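Local atomic coordinates of putative methyltransferase (Emericella variicolor, PDB entry 7DMB), a protein that probably transfers a methyl group from S-adenosyl-L-methionine to a polyketide intermediate, acting in trans with the polyketide synthase of calbistrin biosynthesis. Residues A[62-67]-A[113-118]; A[98-101]-A[105-108]; A[334-339]-A[350-355]. One frame throughout, in Å; residues are numbered along the deposited sequence.

Interaction 1. Residues A[62-67]-A[113-118]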
ATOM      1  N   ILE A  62       9.859  10.989  -8.217  1.00 18.46           N
ATOM      2  CA  ILE A  62       8.498  10.516  -8.466  1.00 12.79           C
ATOM      3  C   ILE A  62       7.546  11.697  -8.600  1.00 12.77           C
ATOM      4  O   ILE A  62       6.764  11.791  -9.552  1.00 10.40           O
ATOM      5  CB  ILE A  62       8.051   9.568  -7.336  1.00 14.25           C
ATOM      6  CG1 ILE A  62       8.717   8.203  -7.480  1.00 14.95           C
ATOM      7  CG2 ILE A  62       6.524   9.423  -7.293  1.00 13.29           C
ATOM      8  CD1 ILE A  62       8.534   7.336  -6.279  1.00 12.88           C
ATOM      9  N   ALA A  63       7.584  12.604  -7.627  1.00 12.86           N
ATOM     10  CA  ALA A  63       6.671  13.731  -7.650  1.00 12.90           C
ATOM     11  C   ALA A  63       6.849  14.525  -8.933  1.00 14.84           C
ATOM     12  O   ALA A  63       5.872  14.865  -9.611  1.00 12.93           O
ATOM     13  CB  ALA A  63       6.907  14.609  -6.420  1.00 12.01           C
ATOM     14  N   ARG A  64       8.111  14.804  -9.285  1.00 13.70           N
ATOM     15  CA  ARG A  64       8.435  15.507 -10.518  1.00 16.43           C
ATOM     16  C   ARG A  64       7.794  14.836 -11.722  1.00 14.97           C
ATOM     17  O   ARG A  64       7.241  15.514 -12.603  1.00 10.80           O
ATOM     18  CB  ARG A  64       9.955  15.563 -10.693  1.00 16.35           C
ATOM     19  CG  ARG A  64      10.407  16.192 -12.000  1.00 18.17           C
ATOM     20  CD  ARG A  64      11.921  16.099 -12.161  1.00 24.25           C
ATOM     21  NE  ARG A  64      12.378  16.708 -13.404  1.00 23.96           N
ATOM     22  CZ  ARG A  64      12.568  18.013 -13.574  1.00 28.39           C
ATOM     23  NH1 ARG A  64      12.338  18.864 -12.581  1.00 25.22           N
ATOM     24  NH2 ARG A  64      12.990  18.471 -14.746  1.00 33.89           N
ATOM     25  N   MET A  65       7.831  13.502 -11.757  1.00 10.81           N
ATOM     26  CA  MET A  65       7.341  12.777 -12.921  1.00 14.17           C
ATOM     27  C   MET A  65       5.826  12.830 -13.014  1.00 15.74           C
ATOM     28  O   MET A  65       5.276  13.110 -14.087  1.00 11.40           O
ATOM     29  CB  MET A  65       7.792  11.325 -12.886  1.00 12.49           C
ATOM     30  CG  MET A  65       7.250  10.554 -14.071  1.00 11.16           C
ATOM     31  SD  MET A  65       8.139  11.009 -15.579  1.00 13.73           S
ATOM     32  CE  MET A  65       7.279  10.070 -16.829  1.00 11.63           C
ATOM     33  N   TRP A  66       5.124  12.514 -11.912  1.00 15.81           N
ATOM     34  CA  TRP A  66       3.670  12.506 -12.016  1.00 12.97           C
ATOM     35  C   TRP A  66       3.132  13.916 -12.182  1.00 10.95           C
ATOM     36  O   TRP A  66       2.081  14.091 -12.797  1.00 11.15           O
ATOM     37  CB  TRP A  66       3.013  11.765 -10.836  1.00 10.62           C
ATOM     38  CG  TRP A  66       2.768  12.549  -9.557  1.00 13.69           C
ATOM     39  CD1 TRP A  66       3.472  12.434  -8.381  1.00 13.17           C
ATOM     40  CD2 TRP A  66       1.733  13.514  -9.306  1.00 12.53           C
ATOM     41  NE1 TRP A  66       2.953  13.277  -7.432  1.00 14.45           N
ATOM     42  CE2 TRP A  66       1.887  13.955  -7.972  1.00 13.56           C
ATOM     43  CE3 TRP A  66       0.698  14.058 -10.079  1.00 16.42           C
ATOM     44  CZ2 TRP A  66       1.048  14.914  -7.399  1.00 12.29           C
ATOM     45  CZ3 TRP A  66      -0.137  15.022  -9.499  1.00 13.20           C
ATOM     46  CH2 TRP A  66       0.047  15.434  -8.178  1.00 12.47           C
ATOM     47  N   VAL A  67       3.849  14.933 -11.692  1.00 13.44           N
ATOM     48  CA  VAL A  67       3.431  16.310 -11.963  1.00  9.13           C
ATOM     49  C   VAL A  67       3.562  16.625 -13.455  1.00 12.35           C
ATOM     50  O   VAL A  67       2.693  17.275 -14.050  1.00 12.56           O
ATOM     51  CB  VAL A  67       4.238  17.309 -11.107  1.00 12.52           C
ATOM     52  CG1 VAL A  67       4.070  18.746 -11.650  1.00  9.69           C
ATOM     53  CG2 VAL A  67       3.817  17.237  -9.633  1.00 10.68           C
ATOM     54  N   GLY A 113       6.237  25.270 -11.179  1.00 12.93           N
ATOM     55  CA  GLY A 113       5.966  26.335 -12.140  1.00 12.79           C
ATOM     56  C   GLY A 113       6.820  26.241 -13.395  1.00 14.83           C
ATOM     57  O   GLY A 113       6.316  26.399 -14.509  1.00 14.16           O
ATOM     58  N   ASP A 114       8.119  25.955 -13.241  1.00 14.47           N
ATOM     59  CA  ASP A 114       8.962  25.753 -14.422  1.00 14.96           C
ATOM     60  C   ASP A 114       8.488  24.578 -15.276  1.00 15.12           C
ATOM     61  O   ASP A 114       8.686  24.590 -16.497  1.00 16.08           O
ATOM     62  CB  ASP A 114      10.421  25.535 -14.027  1.00 17.28           C
ATOM     63  CG  ASP A 114      10.985  26.688 -13.234  1.00 20.20           C
ATOM     64  OD1 ASP A 114      10.537  27.834 -13.448  1.00 16.09           O
ATOM     65  OD2 ASP A 114      11.894  26.450 -12.409  1.00 23.50           O
ATOM     66  N   LEU A 115       7.872  23.554 -14.669  1.00 14.47           N
ATOM     67  CA  LEU A 115       7.394  22.433 -15.477  1.00 13.13           C
ATOM     68  C   LEU A 115       6.182  22.844 -16.307  1.00 14.57           C
ATOM     69  O   LEU A 115       6.026  22.400 -17.455  1.00 13.67           O
ATOM     70  CB  LEU A 115       7.066  21.225 -14.589  1.00 11.18           C
ATOM     71  CG  LEU A 115       8.231  20.734 -13.712  1.00 15.58           C
ATOM     72  CD1 LEU A 115       7.920  19.406 -13.002  1.00  9.09           C
ATOM     73  CD2 LEU A 115       9.514  20.640 -14.543  1.00 12.68           C
ATOM     74  N   VAL A 116       5.310  23.683 -15.737  1.00 10.51           N
ATOM     75  CA  VAL A 116       4.181  24.225 -16.491  1.00 15.57           C
ATOM     76  C   VAL A 116       4.694  25.113 -17.617  1.00 18.32           C
ATOM     77  O   VAL A 116       4.113  25.145 -18.712  1.00 20.32           O
ATOM     78  CB  VAL A 116       3.220  24.988 -15.549  1.00 13.47           C
ATOM     79  CG1 VAL A 116       2.183  25.756 -16.345  1.00 12.32           C
ATOM     80  CG2 VAL A 116       2.543  24.031 -14.553  1.00 12.55           C
ATOM     81  N   ALA A 117       5.822  25.797 -17.388  1.00 15.96           N
ATOM     82  CA  ALA A 117       6.367  26.727 -18.368  1.00 17.21           C
ATOM     83  C   ALA A 117       7.061  26.028 -19.539  1.00 20.16           C
ATOM     84  O   ALA A 117       7.314  26.677 -20.555  1.00 21.81           O
ATOM     85  CB  ALA A 117       7.333  27.690 -17.678  1.00 17.26           C
ATOM     86  N   LEU A 118       7.407  24.745 -19.422  1.00 20.72           N
ATOM     87  CA  LEU A 118       7.947  24.031 -20.576  1.00 20.23           C
ATOM     88  C   LEU A 118       6.888  23.938 -21.675  1.00 21.75           C
ATOM     89  O   LEU A 118       5.686  23.926 -21.404  1.00 22.13           O
ATOM     90  CB  LEU A 118       8.400  22.617 -20.179  1.00 14.00           C
ATOM     91  CG  LEU A 118       9.503  22.392 -19.136  1.00 12.11           C
ATOM     92  CD1 LEU A 118       9.611  20.900 -18.715  1.00 10.61           C
ATOM     93  CD2 LEU A 118      10.833  22.873 -19.661  1.00 13.63           C
TER
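Leu115 reaches from helix 112-117 to helix 56-79 and meets two side chains there, Arg64 and Val67. Its two methyl branches divide the work. CD2 of Leu115 lies over one face of the Arg64 guanidinium, 3.9 Å from NH1 of Arg64. CD1 of Leu115 sits 4.1 Å from CG1 of Val67. The same methyl, Leu115 CD1, is 4.0 Å from the backbone O of Arg64, close to the wall of the helix. The side chains of Arg64 and Val67 both cross that of Leu115 at about a right angle. No hydrogen bond joins the two segments, and the distances are those of ordinary van der Waals packing.

Arg64 and Val67 are three residues apart and share one side of their helix, almost one turn from each other. The backbones stay apart: the nearest CA atoms, of Val67 and Leu115, are 8.1 Å from each other. This is helix-to-helix packing in an all-helical part of the chain, away from the cofactor pocket. Between these two segments, Leu115 is the residue of the short helix that makes the contact.

The arginine reaches the leucine because its chain is extended from CG to NE, with CG opposite the backbone N (chi1 176°). Its NH1 also forms a long, weak ion pair with Asp111, just before helix 112-117. Met130 of helix 120-134 touches Arg64 as well. Val67 also touches Val109 and Phe101 of helix 85-101. The backbone O of Leu115 accepts a hydrogen bond from NH1 of Arg123, in helix 120-134.

Interaction 2. Residues A[98-101]-A[105-108]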
ATOM      1  N   TYR A  98      -3.455  20.760 -10.890  1.00 13.80           N
ATOM      2  CA  TYR A  98      -2.710  21.539 -11.879  1.00 18.11           C
ATOM      3  C   TYR A  98      -2.673  23.031 -11.536  1.00 18.87           C
ATOM      4  O   TYR A  98      -1.672  23.713 -11.803  1.00 16.57           O
ATOM      5  CB  TYR A  98      -3.321  21.332 -13.264  1.00 16.37           C
ATOM      6  CG  TYR A  98      -2.877  22.347 -14.293  1.00 21.93           C
ATOM      7  CD1 TYR A  98      -1.670  22.190 -14.958  1.00 18.37           C
ATOM      8  CD2 TYR A  98      -3.667  23.466 -14.600  1.00 17.59           C
ATOM      9  CE1 TYR A  98      -1.253  23.095 -15.901  1.00 17.10           C
ATOM     10  CE2 TYR A  98      -3.253  24.385 -15.540  1.00 18.92           C
ATOM     11  CZ  TYR A  98      -2.045  24.196 -16.194  1.00 20.75           C
ATOM     12  OH  TYR A  98      -1.603  25.099 -17.139  1.00 20.65           O
ATOM     13  N   GLU A  99      -3.755  23.565 -10.962  1.00 20.17           N
ATOM     14  CA  GLU A  99      -3.706  24.940 -10.479  1.00 20.90           C
ATOM     15  C   GLU A  99      -2.689  25.090  -9.356  1.00 16.73           C
ATOM     16  O   GLU A  99      -2.042  26.134  -9.255  1.00 16.96           O
ATOM     17  CB  GLU A  99      -5.102  25.396 -10.028  1.00 20.78           C
ATOM     18  CG  GLU A  99      -6.099  25.475 -11.175  1.00 17.90           C
ATOM     19  CD  GLU A  99      -5.632  26.424 -12.290  1.00 22.56           C
ATOM     20  OE1 GLU A  99      -5.212  27.551 -11.966  1.00 23.64           O
ATOM     21  OE2 GLU A  99      -5.681  26.045 -13.483  1.00 19.05           O
ATOM     22  N   ARG A 100      -2.486  24.041  -8.546  1.00 15.02           N
ATOM     23  CA  ARG A 100      -1.512  24.114  -7.458  1.00 17.11           C
ATOM     24  C   ARG A 100      -0.066  24.143  -7.961  1.00 16.92           C
ATOM     25  O   ARG A 100       0.806  24.713  -7.288  1.00 16.79           O
ATOM     26  CB  ARG A 100      -1.695  22.936  -6.493  1.00 20.07           C
ATOM     27  CG  ARG A 100      -2.915  22.992  -5.579  1.00 19.23           C
ATOM     28  CD  ARG A 100      -2.900  21.791  -4.615  1.00 22.94           C
ATOM     29  NE  ARG A 100      -1.821  21.866  -3.620  1.00 29.46           N
ATOM     30  CZ  ARG A 100      -1.368  20.831  -2.906  1.00 27.40           C
ATOM     31  NH1 ARG A 100      -1.893  19.618  -3.056  1.00 16.73           N
ATOM     32  NH2 ARG A 100      -0.396  21.010  -2.021  1.00 27.28           N
ATOM     33  N   PHE A 101       0.217  23.522  -9.113  1.00 17.14           N
ATOM     34  CA  PHE A 101       1.575  23.543  -9.665  1.00 12.12           C
ATOM     35  C   PHE A 101       2.015  24.957 -10.035  1.00 15.45           C
ATOM     36  O   PHE A 101       3.208  25.268  -9.992  1.00 18.01           O
ATOM     37  CB  PHE A 101       1.680  22.686 -10.931  1.00 15.43           C
ATOM     38  CG  PHE A 101       1.186  21.278 -10.791  1.00 12.87           C
ATOM     39  CD1 PHE A 101       1.191  20.630  -9.576  1.00 13.92           C
ATOM     40  CD2 PHE A 101       0.740  20.599 -11.908  1.00 11.59           C
ATOM     41  CE1 PHE A 101       0.732  19.323  -9.465  1.00 15.95           C
ATOM     42  CE2 PHE A 101       0.295  19.306 -11.817  1.00 12.53           C
ATOM     43  CZ  PHE A 101       0.291  18.657 -10.587  1.00 15.71           C
ATOM     44  N   GLY A 105       5.959  26.652  -3.948  1.00 19.06           N
ATOM     45  CA  GLY A 105       6.004  25.666  -2.874  1.00 25.46           C
ATOM     46  C   GLY A 105       5.126  24.442  -3.041  1.00 22.49           C
ATOM     47  O   GLY A 105       4.566  23.951  -2.053  1.00 19.54           O
ATOM     48  N   TYR A 106       4.992  23.925  -4.262  1.00 20.80           N
ATOM     49  CA  TYR A 106       4.287  22.657  -4.410  1.00 18.20           C
ATOM     50  C   TYR A 106       5.083  21.564  -3.703  1.00 15.99           C
ATOM     51  O   TYR A 106       6.314  21.512  -3.845  1.00 15.62           O
ATOM     52  CB  TYR A 106       4.061  22.281  -5.872  1.00 18.43           C
ATOM     53  CG  TYR A 106       3.073  21.151  -5.965  1.00 19.82           C
ATOM     54  CD1 TYR A 106       1.706  21.397  -5.840  1.00 18.02           C
ATOM     55  CD2 TYR A 106       3.497  19.824  -6.119  1.00 18.71           C
ATOM     56  CE1 TYR A 106       0.780  20.365  -5.891  1.00 18.78           C
ATOM     57  CE2 TYR A 106       2.571  18.779  -6.175  1.00 17.72           C
ATOM     58  CZ  TYR A 106       1.216  19.060  -6.055  1.00 17.80           C
ATOM     59  OH  TYR A 106       0.288  18.050  -6.102  1.00 15.05           O
ATOM     60  N   PRO A 107       4.438  20.707  -2.909  1.00 17.70           N
ATOM     61  CA  PRO A 107       5.195  19.760  -2.080  1.00 16.41           C
ATOM     62  C   PRO A 107       6.088  18.868  -2.923  1.00 15.83           C
ATOM     63  O   PRO A 107       5.636  18.234  -3.881  1.00 14.48           O
ATOM     64  CB  PRO A 107       4.099  18.961  -1.369  1.00 15.30           C
ATOM     65  CG  PRO A 107       2.979  19.894  -1.275  1.00 18.44           C
ATOM     66  CD  PRO A 107       3.009  20.711  -2.548  1.00 19.62           C
ATOM     67  N   GLN A 108       7.379  18.868  -2.578  1.00 13.88           N
ATOM     68  CA  GLN A 108       8.397  18.034  -3.207  1.00 15.24           C
ATOM     69  C   GLN A 108       8.646  18.411  -4.664  1.00 16.90           C
ATOM     70  O   GLN A 108       9.455  17.759  -5.330  1.00 14.89           O
ATOM     71  CB  GLN A 108       8.037  16.535  -3.089  1.00 16.03           C
ATOM     72  CG  GLN A 108       8.512  15.895  -1.767  1.00 19.16           C
ATOM     73  CD  GLN A 108       8.035  14.460  -1.560  1.00 17.42           C
ATOM     74  OE1 GLN A 108       6.912  14.110  -1.919  1.00 18.77           O
ATOM     75  NE2 GLN A 108       8.895  13.626  -0.971  1.00 16.86           N
TER
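Arg100 and Phe101, near the end of helix 85-101, receive Tyr106 of the loop that follows. CB of Arg100 lies at the edge of the tyrosine ring, 3.6 Å from Tyr106 CE1. The arginine chain then bends at chi3 (69°), which turns one face of the guanidinium to Tyr106 CE1, 3.7 Å above the guanidinium plane. The guanidinium and ring planes are 50° apart, so they do not stack flat. NH2 of Arg100 goes on to touch CD of Pro107 at 3.5 Å.

Phe101 follows and turns its edge to a face of Tyr106. The pair is T-shaped, with planes at 86° and ring centroids 4.9 Å apart. CE1 of Phe101 is 3.5 Å from CZ of Tyr106. The opposite face of the tyrosine carries CD of its own neighbour, Pro107, so the ring is held between phenylalanine and proline.

The polar ends converge on Glu97, one turn before Phe101. Its OE2 makes a salt bridge with NH1 of Arg100 and a hydrogen bond with the hydroxyl of Tyr106. The chain thus folds back through aromatic and apolar packing, while a shared carboxylate pairs with the arginine and tyrosine ends, which probably limits their movement.

Interaction 3. Residues A[334-339]-A[350-355]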
ATOM      1  N   GLU A 334     -16.772   8.609   1.815  1.00 23.74           N
ATOM      2  CA  GLU A 334     -17.600   9.620   2.469  1.00 28.48           C
ATOM      3  C   GLU A 334     -18.625   9.000   3.416  1.00 25.88           C
ATOM      4  O   GLU A 334     -18.894   9.572   4.471  1.00 18.73           O
ATOM      5  CB  GLU A 334     -18.289  10.513   1.425  1.00 32.57           C
ATOM      6  CG  GLU A 334     -17.416  11.681   0.940  1.00 44.84           C
ATOM      7  CD  GLU A 334     -16.803  11.498  -0.431  1.00 45.81           C
ATOM      8  OE1 GLU A 334     -16.391  12.519  -0.990  1.00 43.69           O
ATOM      9  OE2 GLU A 334     -16.681  10.366  -0.936  1.00 41.44           O
ATOM     10  N   ALA A 335     -19.193   7.835   3.079  1.00 23.50           N
ATOM     11  CA  ALA A 335     -20.096   7.138   3.995  1.00 28.75           C
ATOM     12  C   ALA A 335     -19.361   6.428   5.135  1.00 27.61           C
ATOM     13  O   ALA A 335     -20.015   5.850   6.024  1.00 28.98           O
ATOM     14  CB  ALA A 335     -20.964   6.120   3.237  1.00 28.91           C
ATOM     15  N   ASP A 336     -18.029   6.450   5.125  1.00 23.26           N
ATOM     16  CA  ASP A 336     -17.195   5.801   6.133  1.00 22.36           C
ATOM     17  C   ASP A 336     -16.264   6.810   6.797  1.00 20.47           C
ATOM     18  O   ASP A 336     -15.171   6.460   7.257  1.00 15.78           O
ATOM     19  CB  ASP A 336     -16.389   4.655   5.520  1.00 18.09           C
ATOM     20  CG  ASP A 336     -15.833   3.716   6.566  1.00 20.29           C
ATOM     21  OD1 ASP A 336     -16.614   3.307   7.446  1.00 22.01           O
ATOM     22  OD2 ASP A 336     -14.619   3.398   6.527  1.00 17.14           O
ATOM     23  N   GLY A 337     -16.682   8.073   6.833  1.00 19.41           N
ATOM     24  CA  GLY A 337     -15.901   9.087   7.513  1.00 20.39           C
ATOM     25  C   GLY A 337     -14.569   9.358   6.861  1.00 20.26           C
ATOM     26  O   GLY A 337     -13.623   9.756   7.547  1.00 20.23           O
ATOM     27  N   ARG A 338     -14.470   9.138   5.547  1.00 20.72           N
ATOM     28  CA  ARG A 338     -13.229   9.255   4.785  1.00 22.51           C
ATOM     29  C   ARG A 338     -13.523  10.062   3.521  1.00 24.76           C
ATOM     30  O   ARG A 338     -13.377   9.589   2.393  1.00 22.97           O
ATOM     31  CB  ARG A 338     -12.657   7.878   4.438  1.00 17.36           C
ATOM     32  CG  ARG A 338     -12.233   7.048   5.644  1.00 14.68           C
ATOM     33  CD  ARG A 338     -11.575   5.735   5.198  1.00 14.66           C
ATOM     34  NE  ARG A 338     -12.560   4.710   4.850  1.00 13.21           N
ATOM     35  CZ  ARG A 338     -12.333   3.687   4.030  1.00 17.28           C
ATOM     36  NH1 ARG A 338     -11.154   3.541   3.453  1.00 19.29           N
ATOM     37  NH2 ARG A 338     -13.290   2.798   3.780  1.00 20.39           N
ATOM     38  N   ALA A 339     -13.968  11.306   3.719  1.00 23.07           N
ATOM     39  CA  ALA A 339     -14.381  12.139   2.594  1.00 26.12           C
ATOM     40  C   ALA A 339     -13.206  12.488   1.688  1.00 27.23           C
ATOM     41  O   ALA A 339     -13.342  12.470   0.460  1.00 28.20           O
ATOM     42  CB  ALA A 339     -15.062  13.412   3.103  1.00 29.24           C
ATOM     43  N   ASP A 350      -5.900   4.133  14.749  1.00 14.16           N
ATOM     44  CA  ASP A 350      -6.041   3.940  16.192  1.00 15.60           C
ATOM     45  C   ASP A 350      -7.490   4.089  16.642  1.00 14.85           C
ATOM     46  O   ASP A 350      -8.028   3.216  17.330  1.00 18.41           O
ATOM     47  CB  ASP A 350      -5.136   4.928  16.927  1.00 16.80           C
ATOM     48  CG  ASP A 350      -5.273   4.835  18.438  1.00 22.21           C
ATOM     49  OD1 ASP A 350      -4.955   3.759  19.005  1.00 15.29           O
ATOM     50  OD2 ASP A 350      -5.686   5.848  19.056  1.00 20.32           O
ATOM     51  N   ARG A 351      -8.138   5.192  16.252  1.00 22.87           N
ATOM     52  CA  ARG A 351      -9.558   5.393  16.546  1.00 19.57           C
ATOM     53  C   ARG A 351     -10.393   4.191  16.129  1.00 18.61           C
ATOM     54  O   ARG A 351     -11.221   3.688  16.896  1.00 21.03           O
ATOM     55  CB  ARG A 351     -10.072   6.642  15.818  1.00 23.97           C
ATOM     56  CG  ARG A 351      -9.705   7.980  16.443  1.00 25.23           C
ATOM     57  CD  ARG A 351     -10.614   9.055  15.883  1.00 24.24           C
ATOM     58  NE  ARG A 351     -12.023   8.745  16.148  1.00 26.12           N
ATOM     59  CZ  ARG A 351     -13.061   9.291  15.514  1.00 27.52           C
ATOM     60  NH1 ARG A 351     -12.864  10.187  14.552  1.00 30.92           N
ATOM     61  NH2 ARG A 351     -14.301   8.945  15.849  1.00 23.56           N
ATOM     62  N   ARG A 352     -10.205   3.728  14.898  1.00 15.91           N
ATOM     63  CA  ARG A 352     -11.116   2.718  14.396  1.00 20.55           C
ATOM     64  C   ARG A 352     -10.754   1.331  14.899  1.00 18.50           C
ATOM     65  O   ARG A 352     -11.639   0.477  15.022  1.00 18.32           O
ATOM     66  CB  ARG A 352     -11.151   2.778  12.878  1.00 20.98           C
ATOM     67  CG  ARG A 352     -11.985   3.951  12.411  1.00 23.42           C
ATOM     68  CD  ARG A 352     -11.858   4.144  10.958  1.00 23.80           C
ATOM     69  NE  ARG A 352     -12.098   5.523  10.560  1.00 22.76           N
ATOM     70  CZ  ARG A 352     -13.026   5.868   9.687  1.00 17.25           C
ATOM     71  NH1 ARG A 352     -13.808   4.931   9.160  1.00 20.77           N
ATOM     72  NH2 ARG A 352     -13.170   7.133   9.341  1.00 16.50           N
ATOM     73  N   LEU A 353      -9.476   1.105  15.212  1.00 15.93           N
ATOM     74  CA  LEU A 353      -9.083  -0.133  15.869  1.00 16.27           C
ATOM     75  C   LEU A 353      -9.797  -0.278  17.208  1.00 18.02           C
ATOM     76  O   LEU A 353     -10.307  -1.356  17.533  1.00 18.11           O
ATOM     77  CB  LEU A 353      -7.559  -0.168  16.035  1.00 13.38           C
ATOM     78  CG  LEU A 353      -6.742  -0.557  14.793  1.00 13.35           C
ATOM     79  CD1 LEU A 353      -5.336  -0.044  14.897  1.00 10.58           C
ATOM     80  CD2 LEU A 353      -6.741  -2.080  14.545  1.00 13.45           C
ATOM     81  N   LYS A 354      -9.889   0.812  17.978  1.00 20.72           N
ATOM     82  CA  LYS A 354     -10.577   0.755  19.268  1.00 21.71           C
ATOM     83  C   LYS A 354     -12.060   0.423  19.098  1.00 22.30           C
ATOM     84  O   LYS A 354     -12.629  -0.333  19.894  1.00 22.45           O
ATOM     85  CB  LYS A 354     -10.402   2.078  20.016  1.00 18.61           C
ATOM     86  CG  LYS A 354      -8.992   2.290  20.538  1.00 24.77           C
ATOM     87  CD  LYS A 354      -8.764   3.709  21.082  1.00 20.78           C
ATOM     88  CE  LYS A 354      -7.581   3.722  22.058  1.00 19.23           C
ATOM     89  NZ  LYS A 354      -6.957   5.083  22.202  1.00 26.37           N
ATOM     90  N   GLN A 355     -12.693   0.964  18.053  1.00 19.45           N
ATOM     91  CA  GLN A 355     -14.087   0.656  17.757  1.00 19.09           C
ATOM     92  C   GLN A 355     -14.291  -0.786  17.325  1.00 17.55           C
ATOM     93  O   GLN A 355     -15.430  -1.259  17.334  1.00 22.10           O
ATOM     94  CB  GLN A 355     -14.624   1.575  16.652  1.00 17.50           C
ATOM     95  CG  GLN A 355     -14.929   2.990  17.104  1.00 28.80           C
ATOM     96  CD  GLN A 355     -14.642   4.028  16.036  1.00 25.90           C
ATOM     97  OE1 GLN A 355     -15.153   3.949  14.924  1.00 30.79           O
ATOM     98  NE2 GLN A 355     -13.814   5.011  16.374  1.00 32.04           N
TER
HETATM   99  O   HOH W   1     -15.464   2.545   9.628  1.00 14.77           O
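Arg352 of helix 346-355 points its guanidinium at the backbone of Asp336 in the loop 334-339. Two hydrogen bonds carry the contact, and both end on one atom. NH1 of Arg352 donates to the carbonyl O of Asp336 at 2.8 Å, and NH2 of Arg352 donates to that same O at 3.0 Å. The grip is end-on, with the oxygen near the guanidinium plane. Neither bond is straight (N-H...O angles 148° and 139°), as expected when two N-H groups share one acceptor. The arginine chain is extended from CG to NE, which carries its end across to the loop.

Charge pairing adds to this. NH1 of Arg352 forms a salt bridge with OD2 of Asp336 at 3.2 Å, although the carboxylate and guanidinium planes are 68° apart. NE of Arg338 forms a salt-bridge hydrogen bond to OD2 of Asp336 at 3.0 Å, on the anti lone pair of that oxygen. OD2 also accepts from the backbone N of Leu291. The shared carboxylate probably offsets the charges of the two arginines. Glu348 pairs with NE of Arg352. Arg338 also bonds to backbone carbonyls: NH2 to Thr288, NH1 to His286 and Pro342.

A water donates to OD1 of Asp336 at 2.6 Å and accepts a weak bond from NH1 of Arg352.

The remaining contact is van der Waals: CG of Arg338 lies 3.8 Å from NH2 of Arg352. This salt-bridge network ties the loop after helix 319-324 to helix 346-355 in a Rossmann-like methyltransferase fold, with sheet order 3-2-1-4-5-7-6. The Arg338 side chain is about 10 Å from bound S-adenosyl-L-homocysteine.

Interactions 1 and 2 are neighbours, with centres about 9 Å apart. They share one helical core formed by helices 56-79, 85-101 and 112-117. CG2 of Val67 meets CE1 of Phe101 at 3.7 Å, and CH2 of Trp66 lies 3.3 Å from OH of Tyr106. The turn of interaction 2 falls within the stretch of chain that interaction 1 bridges. Interaction 3 belongs to a different part of the fold. Its centre is about 34 Å from that of interaction 1 and about 29 Å from that of interaction 2. Through the Arg338 side chain it comes within about 10 Å of the bound S-adenosyl-L-homocysteine, too far for that side chain to touch the ligand.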